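Side-chain contact in bluetongue virus COAT protein VP7 (PDB 1BVP), which forms trimers that coat the VP3 scaffold of the virus core and probably takes part in binding to the host cell surface: residues V29-G34 against E98-T103. Sequence-based numbering, arbitrary orientation.
Sequences VMEILG and EIPFTT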
loop_
_atom_site.group_PDB
_atom_site.type_symbol
_atom_site.label_atom_id
_atom_site.label_comp_id
_atom_site.label_asym_id
_atom_site.label_seq_id
_atom_site.Cartn_x
_atom_site.Cartn_y
_atom_site.Cartn_z
ATOM N N VAL A 29 -18.993 -24.907 6.411
ATOM C CA VAL A 29 -17.889 -25.618 5.765
ATOM C C VAL A 29 -18.227 -27.046 5.363
ATOM O O VAL A 29 -17.849 -27.504 4.283
ATOM C CB VAL A 29 -16.655 -25.679 6.714
ATOM C CG1 VAL A 29 -15.530 -26.479 6.124
ATOM C CG2 VAL A 29 -16.213 -24.294 7.056
ATOM N N MET A 30 -18.836 -27.790 6.274
ATOM C CA MET A 30 -19.190 -29.172 5.983
ATOM C C MET A 30 -20.245 -29.281 4.893
ATOM O O MET A 30 -20.211 -30.200 4.085
ATOM C CB MET A 30 -19.662 -29.874 7.240
ATOM C CG MET A 30 -18.557 -30.316 8.160
ATOM S SD MET A 30 -19.406 -31.031 9.601
ATOM C CE MET A 30 -18.283 -32.543 10.036
ATOM N N GLU A 31 -21.186 -28.350 4.873
ATOM C CA GLU A 31 -22.219 -28.362 3.862
ATOM C C GLU A 31 -21.611 -28.225 2.462
ATOM O O GLU A 31 -21.969 -28.955 1.550
ATOM C CB GLU A 31 -23.167 -27.234 4.139
ATOM C CG GLU A 31 -24.196 -27.032 3.078
ATOM C CD GLU A 31 -24.902 -25.695 3.246
ATOM O OE1 GLU A 31 -24.824 -25.110 4.367
ATOM O OE2 GLU A 31 -25.518 -25.214 2.260
ATOM N N ILE A 32 -20.633 -27.330 2.331
ATOM C CA ILE A 32 -19.931 -27.056 1.073
ATOM C C ILE A 32 -18.991 -28.201 0.650
ATOM O O ILE A 32 -19.023 -28.650 -0.511
ATOM C CB ILE A 32 -19.091 -25.749 1.219
ATOM C CG1 ILE A 32 -20.007 -24.531 1.328
ATOM C CG2 ILE A 32 -18.102 -25.579 0.068
ATOM C CD1 ILE A 32 -19.308 -23.354 1.995
ATOM N N LEU A 33 -18.108 -28.619 1.564
ATOM C CA LEU A 33 -17.174 -29.693 1.276
ATOM C C LEU A 33 -17.902 -30.955 0.906
ATOM O O LEU A 33 -17.476 -31.687 0.022
ATOM C CB LEU A 33 -16.266 -29.983 2.459
ATOM C CG LEU A 33 -15.217 -28.902 2.689
ATOM C CD1 LEU A 33 -14.192 -29.381 3.683
ATOM C CD2 LEU A 33 -14.560 -28.556 1.370
ATOM N N GLY A 34 -19.006 -31.206 1.597
ATOM C CA GLY A 34 -19.805 -32.380 1.333
ATOM C C GLY A 34 -20.232 -32.440 -0.110
ATOM O O GLY A 34 -19.916 -33.401 -0.813
ATOM N N GLU A 98 -25.401 -26.695 -7.881
ATOM C CA GLU A 98 -25.701 -27.109 -6.521
ATOM C C GLU A 98 -24.573 -26.851 -5.553
ATOM O O GLU A 98 -24.800 -26.924 -4.339
ATOM C CB GLU A 98 -26.173 -28.570 -6.447
ATOM C CG GLU A 98 -27.610 -28.807 -6.954
ATOM C CD GLU A 98 -27.719 -28.899 -8.483
ATOM O OE1 GLU A 98 -26.856 -29.569 -9.133
ATOM O OE2 GLU A 98 -28.693 -28.318 -9.028
ATOM N N ILE A 99 -23.355 -26.618 -6.054
ATOM C CA ILE A 99 -22.237 -26.307 -5.148
ATOM C C ILE A 99 -22.367 -24.820 -4.846
ATOM O O ILE A 99 -22.327 -23.980 -5.750
ATOM C CB ILE A 99 -20.868 -26.527 -5.761
ATOM C CG1 ILE A 99 -20.740 -27.959 -6.281
ATOM C CG2 ILE A 99 -19.803 -26.208 -4.707
ATOM C CD1 ILE A 99 -19.360 -28.287 -6.756
ATOM N N PRO A 100 -22.583 -24.477 -3.576
ATOM C CA PRO A 100 -22.727 -23.055 -3.243
ATOM C C PRO A 100 -21.376 -22.313 -3.099
ATOM O O PRO A 100 -20.320 -22.929 -2.925
ATOM C CB PRO A 100 -23.511 -23.108 -1.923
ATOM C CG PRO A 100 -22.893 -24.330 -1.253
ATOM C CD PRO A 100 -22.635 -25.339 -2.373
ATOM N N PHE A 101 -21.399 -21.001 -3.294
ATOM C CA PHE A 101 -20.200 -20.187 -3.108
ATOM C C PHE A 101 -20.529 -19.171 -2.008
ATOM O O PHE A 101 -21.706 -18.864 -1.761
ATOM C CB PHE A 101 -19.756 -19.509 -4.407
ATOM C CG PHE A 101 -20.846 -18.754 -5.123
ATOM C CD1 PHE A 101 -21.207 -17.471 -4.717
ATOM C CD2 PHE A 101 -21.492 -19.317 -6.213
ATOM C CE1 PHE A 101 -22.217 -16.757 -5.401
ATOM C CE2 PHE A 101 -22.491 -18.625 -6.904
ATOM C CZ PHE A 101 -22.857 -17.337 -6.496
ATOM N N THR A 102 -19.525 -18.741 -1.264
ATOM C CA THR A 102 -19.759 -17.796 -0.192
ATOM C C THR A 102 -19.873 -16.325 -0.649
ATOM O O THR A 102 -19.427 -15.941 -1.729
ATOM C CB THR A 102 -18.620 -17.860 0.810
ATOM O OG1 THR A 102 -17.384 -17.590 0.135
ATOM C CG2 THR A 102 -18.551 -19.216 1.459
ATOM N N THR A 103 -20.472 -15.508 0.207
ATOM C CA THR A 103 -20.592 -14.080 -0.019
ATOM C C THR A 103 -19.188 -13.460 -0.268
ATOM O O THR A 103 -19.039 -12.660 -1.187
ATOM C CB THR A 103 -21.267 -13.416 1.208
ATOM O OG1 THR A 103 -22.654 -13.748 1.221
ATOM C CG2 THR A 103 -21.140 -11.932 1.164
#
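Ile-32 meets Pro-100 where helix 27-44 runs past the extended loop leading into helix 103-116, and this pair gives most of the 177 Å² buried between the segments. The closest approach is 3.9 Å, from Ile-32 CG1 to Pro-100 CG, so the puckered tip of the proline ring touches the ethyl branch of the isoleucine; no hydrogen bond joins the two segments. That branch sits beside the backbone N and anti to the carbonyl carbon (chi1 -69°), and its outer carbon reaches on toward Thr-102, where Ile-32 CD1 stands 4.2 Å from Thr-102 CG2. Thr-102 offers this methyl to helix 27-44, while its OG1 accepts a hydrogen bond from the backbone N of Ala-105. This is the N-cap arrangement, with Thr-102 immediately preceding helix 103-116. The site lies in the helical part of VP7, remote from its beta sheets and at the trimer interface: Pro-100 also packs on Val-24 of the second subunit, and Thr-102 on Glu-26 of that subunit. Helix 2-15 of the same chain borders the buried side through Thr-10, which touches Ile-32 and whose OG1 accepts a hydrogen bond from Thr-102 N. Packing is looser at the exposed margin. There the extended chain of Glu-31 (chi1 173°, chi2 -166°) carries its carboxylate toward the proline ring, yet Glu-31 OE2 remains 4.5 Å from Pro-100 CG.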